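Local coordinates for protein HpcE (Thermus thermophilus, PDB 1WZO) that probably catalyses the isomerisation of 2-hydroxyhepta-2,4-diene-1,7-dioate, as a member of the fumarylacetoacetate hydrolase family, at residues L86-K89 with G90-F93; R140-I143 with R144-G147. One frame throughout, in Å; residues are numbered along the deposited sequence.

Interaction 1 of 2, residues L86-K89 with G90-F93; sequences LYPK and GARF
Tyr87 and Ala91 meet where the chain leaves strand 85-87 and doubles back, a compact example of a beta turn tied from the outside by an aromatic hydroxyl. Tyr87 OH donates to Ala91 O over 2.7 Å, the carbonyl oxygen sitting at the ring's edge and in its plane. The hydroxyl nonetheless lies above the carbonyl plane, 58° out of it, and therefore misses the lone-pair directions. What brings the phenol across is its first torsion, with CG opposite the backbone N (chi1 -171°), which sends the ring along the turn, where CE1 also packs 3.8 Å from Ala91 CB. A second touch on that methyl comes from the proline ring, Pro88 CB lying 3.7 Å from Ala91 CB.

Within the backbone, Pro88 to Ala91 form a type II turn, closed by Ala91 N donating to Pro88 O at 3.0 Å with an N-H...O angle of 161°. Gly90 takes the third position with a positive phi, where a beta carbon would collide with Lys89 O. One water extends the tyrosine's reach by donating both to Tyr87 OH (3.0 Å) and to Arg92 O (2.9 Å).

Farther out, Asp133 accepts hydrogen bonds from the backbone N atoms of Arg92 and Phe93, Glu245 takes that of Lys89, and Val94 packs against both Tyr87 and Pro88. A phenylalanine in place of Tyr87 could keep the ring packing but would probably leave Ala91 O without its hydroxyl donor and the water without one of its two acceptors. The phenol oxygen is thus both donor and acceptor, joining the end of the strand to the carbonyl of the turn's last residue directly and to that of the next residue through water.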
ATOM      1  N   LEU B  86      16.837 -18.882  -7.296  1.00 17.67           N
ATOM      2  CA  LEU B  86      16.424 -20.160  -7.858  1.00 18.74           C
ATOM      3  C   LEU B  86      16.897 -20.291  -9.300  1.00 18.87           C
ATOM      4  O   LEU B  86      16.588 -19.457 -10.156  1.00 18.12           O
ATOM      5  CB  LEU B  86      14.896 -20.299  -7.778  1.00 18.95           C
ATOM      6  CG  LEU B  86      14.343 -20.215  -6.351  1.00 19.98           C
ATOM      7  CD1 LEU B  86      12.829 -20.171  -6.380  1.00 23.38           C
ATOM      8  CD2 LEU B  86      14.831 -21.402  -5.541  1.00 21.93           C
ATOM      9  N   TYR B  87      17.657 -21.349  -9.559  1.00 21.26           N
ATOM     10  CA  TYR B  87      18.189 -21.612 -10.891  1.00 21.63           C
ATOM     11  C   TYR B  87      17.117 -22.312 -11.737  1.00 21.67           C
ATOM     12  O   TYR B  87      16.570 -23.331 -11.331  1.00 22.87           O
ATOM     13  CB  TYR B  87      19.444 -22.482 -10.762  1.00 21.73           C
ATOM     14  CG  TYR B  87      20.230 -22.667 -12.040  1.00 22.28           C
ATOM     15  CD1 TYR B  87      19.814 -23.576 -13.014  1.00 22.37           C
ATOM     16  CD2 TYR B  87      21.402 -21.947 -12.267  1.00 21.66           C
ATOM     17  CE1 TYR B  87      20.552 -23.766 -14.180  1.00 23.77           C
ATOM     18  CE2 TYR B  87      22.150 -22.129 -13.429  1.00 22.48           C
ATOM     19  CZ  TYR B  87      21.719 -23.042 -14.380  1.00 23.33           C
ATOM     20  OH  TYR B  87      22.463 -23.245 -15.520  1.00 23.69           O
ATOM     21  N   PRO B  88      16.799 -21.764 -12.923  1.00 23.27           N
ATOM     22  CA  PRO B  88      15.783 -22.360 -13.800  1.00 24.74           C
ATOM     23  C   PRO B  88      16.121 -23.792 -14.184  1.00 25.98           C
ATOM     24  O   PRO B  88      17.195 -24.059 -14.724  1.00 25.43           O
ATOM     25  CB  PRO B  88      15.784 -21.434 -15.012  1.00 23.56           C
ATOM     26  CG  PRO B  88      16.185 -20.114 -14.429  1.00 26.10           C
ATOM     27  CD  PRO B  88      17.311 -20.514 -13.504  1.00 22.30           C
ATOM     28  N   LYS B  89      15.196 -24.704 -13.910  1.00 26.95           N
ATOM     29  CA  LYS B  89      15.389 -26.116 -14.222  1.00 28.71           C
ATOM     30  C   LYS B  89      15.770 -26.324 -15.681  1.00 27.51           C
ATOM     31  O   LYS B  89      15.056 -25.885 -16.582  1.00 29.05           O
ATOM     32  CB  LYS B  89      14.105 -26.895 -13.925  1.00 32.85           C
ATOM     33  CG  LYS B  89      14.230 -28.402 -14.110  1.00 36.05           C
ATOM     34  CD  LYS B  89      15.180 -29.003 -13.082  1.00 41.68           C
ATOM     35  CE  LYS B  89      14.744 -28.647 -11.664  1.00 43.98           C
ATOM     36  NZ  LYS B  89      13.308 -28.973 -11.445  1.00 45.93           N
ATOM     37  N   GLY B  90      16.899 -26.986 -15.911  1.00 27.06           N
ATOM     38  CA  GLY B  90      17.341 -27.256 -17.269  1.00 27.03           C
ATOM     39  C   GLY B  90      18.081 -26.140 -17.989  1.00 27.34           C
ATOM     40  O   GLY B  90      18.594 -26.350 -19.089  1.00 25.56           O
ATOM     41  N   ALA B  91      18.136 -24.953 -17.391  1.00 25.77           N
ATOM     42  CA  ALA B  91      18.834 -23.833 -18.018  1.00 25.28           C
ATOM     43  C   ALA B  91      20.328 -24.129 -18.073  1.00 24.10           C
ATOM     44  O   ALA B  91      20.895 -24.693 -17.136  1.00 24.43           O
ATOM     45  CB  ALA B  91      18.585 -22.552 -17.232  1.00 23.61           C
ATOM     46  N   ARG B  92      20.964 -23.742 -19.172  1.00 24.48           N
ATOM     47  CA  ARG B  92      22.390 -23.972 -19.344  1.00 26.45           C
ATOM     48  C   ARG B  92      23.246 -22.729 -19.177  1.00 25.41           C
ATOM     49  O   ARG B  92      24.394 -22.827 -18.750  1.00 26.76           O
ATOM     50  CB  ARG B  92      22.674 -24.569 -20.728  1.00 27.91           C
ATOM     51  CG  ARG B  92      22.503 -26.077 -20.821  1.00 34.02           C
ATOM     52  CD  ARG B  92      23.180 -26.601 -22.085  1.00 37.43           C
ATOM     53  NE  ARG B  92      22.463 -26.199 -23.289  1.00 40.00           N
ATOM     54  CZ  ARG B  92      23.027 -26.034 -24.481  1.00 41.14           C
ATOM     55  NH1 ARG B  92      24.331 -26.228 -24.640  1.00 40.11           N
ATOM     56  NH2 ARG B  92      22.282 -25.683 -25.517  1.00 40.96           N
ATOM     57  N   PHE B  93      22.694 -21.564 -19.511  1.00 24.09           N
ATOM     58  CA  PHE B  93      23.450 -20.318 -19.435  1.00 23.32           C
ATOM     59  C   PHE B  93      22.815 -19.213 -18.588  1.00 22.73           C
ATOM     60  O   PHE B  93      22.152 -18.326 -19.125  1.00 23.70           O
ATOM     61  CB  PHE B  93      23.690 -19.771 -20.847  1.00 22.96           C
ATOM     62  CG  PHE B  93      24.137 -20.812 -21.840  1.00 26.06           C
ATOM     63  CD1 PHE B  93      23.218 -21.425 -22.684  1.00 27.38           C
ATOM     64  CD2 PHE B  93      25.475 -21.181 -21.927  1.00 29.22           C
ATOM     65  CE1 PHE B  93      23.624 -22.394 -23.606  1.00 29.97           C
ATOM     66  CE2 PHE B  93      25.893 -22.150 -22.845  1.00 28.89           C
ATOM     67  CZ  PHE B  93      24.965 -22.755 -23.685  1.00 29.91           C
TER
HETATM   68  O   HOH W   1      24.710 -21.402 -16.199  1.00 24.86           O

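Interaction 2 of 2, residues R140-I143 with R144-G147; sequences RPPI and RAKG
Pro141 and Lys146 lie obliquely across one another, the pyrrolidine ring set against the aliphatic part of the lysine. Lys146 CG is 3.5 Å from Pro141 CB and equally near Pro141 CG, with CD a little farther off. Bends at chi2 (-82°) and chi3 then turn the end of the lysine away from the ring, and NZ forms a salt bridge with Asp128. The principle is that of a long side chain packing with its methylenes and keeping its charge for a more distant partner.

Pro142 is the N-cap residue just ahead of the short helix 143-146. Its carbonyl oxygen receives Lys146 N at 3.1 Å, in the carbonyl plane, and more weakly Ala145 N. One step on, Gly147 N donates to Ile143 O, closing the last turn.

Arg144 and Ile143 face another subunit. Arg144 NH2 makes a salt bridge with Glu67 of the third subunit, while the guanidinium also has a cation-pi contact with Tyr134 of its own chain; Ile143 packs on Met203 of the third subunit. Within the chain, Ala145 touches Tyr134 and Val135, Phe71 touches Pro141 and Lys146, and Trp72 touches Ile143, so the single helical turn meets strand 69-73 of its own chain and also the third subunit.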
ATOM      1  N   ARG B 140      13.982  -7.862 -26.515  1.00 39.02           N
ATOM      2  CA  ARG B 140      15.194  -8.296 -25.832  1.00 37.64           C
ATOM      3  C   ARG B 140      15.671  -7.283 -24.792  1.00 35.48           C
ATOM      4  O   ARG B 140      15.713  -6.081 -25.060  1.00 33.23           O
ATOM      5  CB  ARG B 140      16.305  -8.536 -26.858  1.00 38.93           C
ATOM      6  CG  ARG B 140      17.651  -8.862 -26.241  1.00 39.53           C
ATOM      7  CD  ARG B 140      18.624  -9.356 -27.293  1.00 42.25           C
ATOM      8  NE  ARG B 140      19.934  -9.646 -26.717  1.00 45.06           N
ATOM      9  CZ  ARG B 140      20.826 -10.461 -27.268  1.00 47.27           C
ATOM     10  NH1 ARG B 140      20.548 -11.075 -28.412  1.00 48.51           N
ATOM     11  NH2 ARG B 140      21.997 -10.663 -26.674  1.00 47.68           N
ATOM     12  N   PRO B 141      15.999  -7.757 -23.577  1.00 34.56           N
ATOM     13  CA  PRO B 141      15.926  -9.169 -23.173  1.00 33.56           C
ATOM     14  C   PRO B 141      14.495  -9.528 -22.769  1.00 33.19           C
ATOM     15  O   PRO B 141      13.812  -8.742 -22.117  1.00 31.59           O
ATOM     16  CB  PRO B 141      16.899  -9.237 -21.998  1.00 34.16           C
ATOM     17  CG  PRO B 141      16.732  -7.888 -21.363  1.00 34.50           C
ATOM     18  CD  PRO B 141      16.714  -6.958 -22.563  1.00 34.05           C
ATOM     19  N   PRO B 142      14.019 -10.719 -23.165  1.00 32.16           N
ATOM     20  CA  PRO B 142      12.654 -11.126 -22.818  1.00 30.51           C
ATOM     21  C   PRO B 142      12.366 -11.161 -21.316  1.00 27.69           C
ATOM     22  O   PRO B 142      13.262 -11.366 -20.493  1.00 27.34           O
ATOM     23  CB  PRO B 142      12.532 -12.512 -23.460  1.00 31.30           C
ATOM     24  CG  PRO B 142      13.444 -12.411 -24.647  1.00 31.91           C
ATOM     25  CD  PRO B 142      14.647 -11.707 -24.058  1.00 32.03           C
ATOM     26  N   ILE B 143      11.103 -10.950 -20.974  1.00 22.61           N
ATOM     27  CA  ILE B 143      10.670 -10.981 -19.589  1.00 19.05           C
ATOM     28  C   ILE B 143      10.911 -12.381 -19.017  1.00 17.72           C
ATOM     29  O   ILE B 143      11.303 -12.530 -17.862  1.00 16.88           O
ATOM     30  CB  ILE B 143       9.180 -10.578 -19.503  1.00 19.10           C
ATOM     31  CG1 ILE B 143       9.061  -9.076 -19.793  1.00 19.21           C
ATOM     32  CG2 ILE B 143       8.604 -10.939 -18.139  1.00 18.97           C
ATOM     33  CD1 ILE B 143       7.646  -8.585 -20.046  1.00 18.99           C
ATOM     34  N   ARG B 144      10.712 -13.408 -19.836  1.00 15.77           N
ATOM     35  CA  ARG B 144      10.928 -14.779 -19.378  1.00 16.74           C
ATOM     36  C   ARG B 144      12.389 -15.024 -18.978  1.00 15.52           C
ATOM     37  O   ARG B 144      12.682 -15.864 -18.128  1.00 15.05           O
ATOM     38  CB  ARG B 144      10.533 -15.772 -20.475  1.00 18.29           C
ATOM     39  CG  ARG B 144      10.528 -17.220 -19.999  1.00 21.53           C
ATOM     40  CD  ARG B 144       9.643 -18.100 -20.871  1.00 25.71           C
ATOM     41  NE  ARG B 144      10.288 -18.498 -22.116  1.00 29.11           N
ATOM     42  CZ  ARG B 144      11.117 -19.531 -22.225  1.00 30.93           C
ATOM     43  NH1 ARG B 144      11.397 -20.273 -21.160  1.00 31.22           N
ATOM     44  NH2 ARG B 144      11.665 -19.823 -23.397  1.00 30.98           N
ATOM     45  N   ALA B 145      13.300 -14.285 -19.597  1.00 16.23           N
ATOM     46  CA  ALA B 145      14.730 -14.436 -19.321  1.00 17.25           C
ATOM     47  C   ALA B 145      15.237 -13.588 -18.156  1.00 16.43           C
ATOM     48  O   ALA B 145      16.208 -13.955 -17.491  1.00 18.71           O
ATOM     49  CB  ALA B 145      15.531 -14.085 -20.579  1.00 14.50           C
ATOM     50  N   LYS B 146      14.574 -12.467 -17.905  1.00 15.19           N
ATOM     51  CA  LYS B 146      15.004 -11.531 -16.867  1.00 17.97           C
ATOM     52  C   LYS B 146      14.051 -11.355 -15.692  1.00 17.83           C
ATOM     53  O   LYS B 146      14.494 -11.072 -14.577  1.00 17.29           O
ATOM     54  CB  LYS B 146      15.215 -10.144 -17.483  1.00 19.92           C
ATOM     55  CG  LYS B 146      16.131 -10.102 -18.688  1.00 24.79           C
ATOM     56  CD  LYS B 146      17.591 -10.081 -18.276  1.00 24.71           C
ATOM     57  CE  LYS B 146      17.961  -8.756 -17.622  1.00 24.21           C
ATOM     58  NZ  LYS B 146      19.377  -8.765 -17.151  1.00 22.98           N
ATOM     59  N   GLY B 147      12.752 -11.512 -15.949  1.00 15.48           N
ATOM     60  CA  GLY B 147      11.755 -11.292 -14.912  1.00 16.26           C
ATOM     61  C   GLY B 147      11.285 -12.460 -14.074  1.00 17.17           C
ATOM     62  O   GLY B 147      10.168 -12.434 -13.545  1.00 18.25           O
TER

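Followed from the N terminus, the chain first makes interaction 1, a tight turn in the connection from strand 85-87 to strand 94-104. It next runs through helix 113-116 and strand 120-131 before interaction 2 shapes the short helix 143-146, ahead of strand 152-159. The two are in series, neither nested nor crossed, and each closes only a local loop. The centres of interactions 1 and 2 lie about 14 Å apart, and the nearest atoms of interactions 1 and 2 are about 7 Å apart, without touching. Tyr134, from the segment between strand 120-131 and interaction 2, bridges this gap: it packs on Pro88 of interaction 1 and on Ala145 of interaction 2. Arg148 likewise touches Pro88 and bonds to Arg144 O.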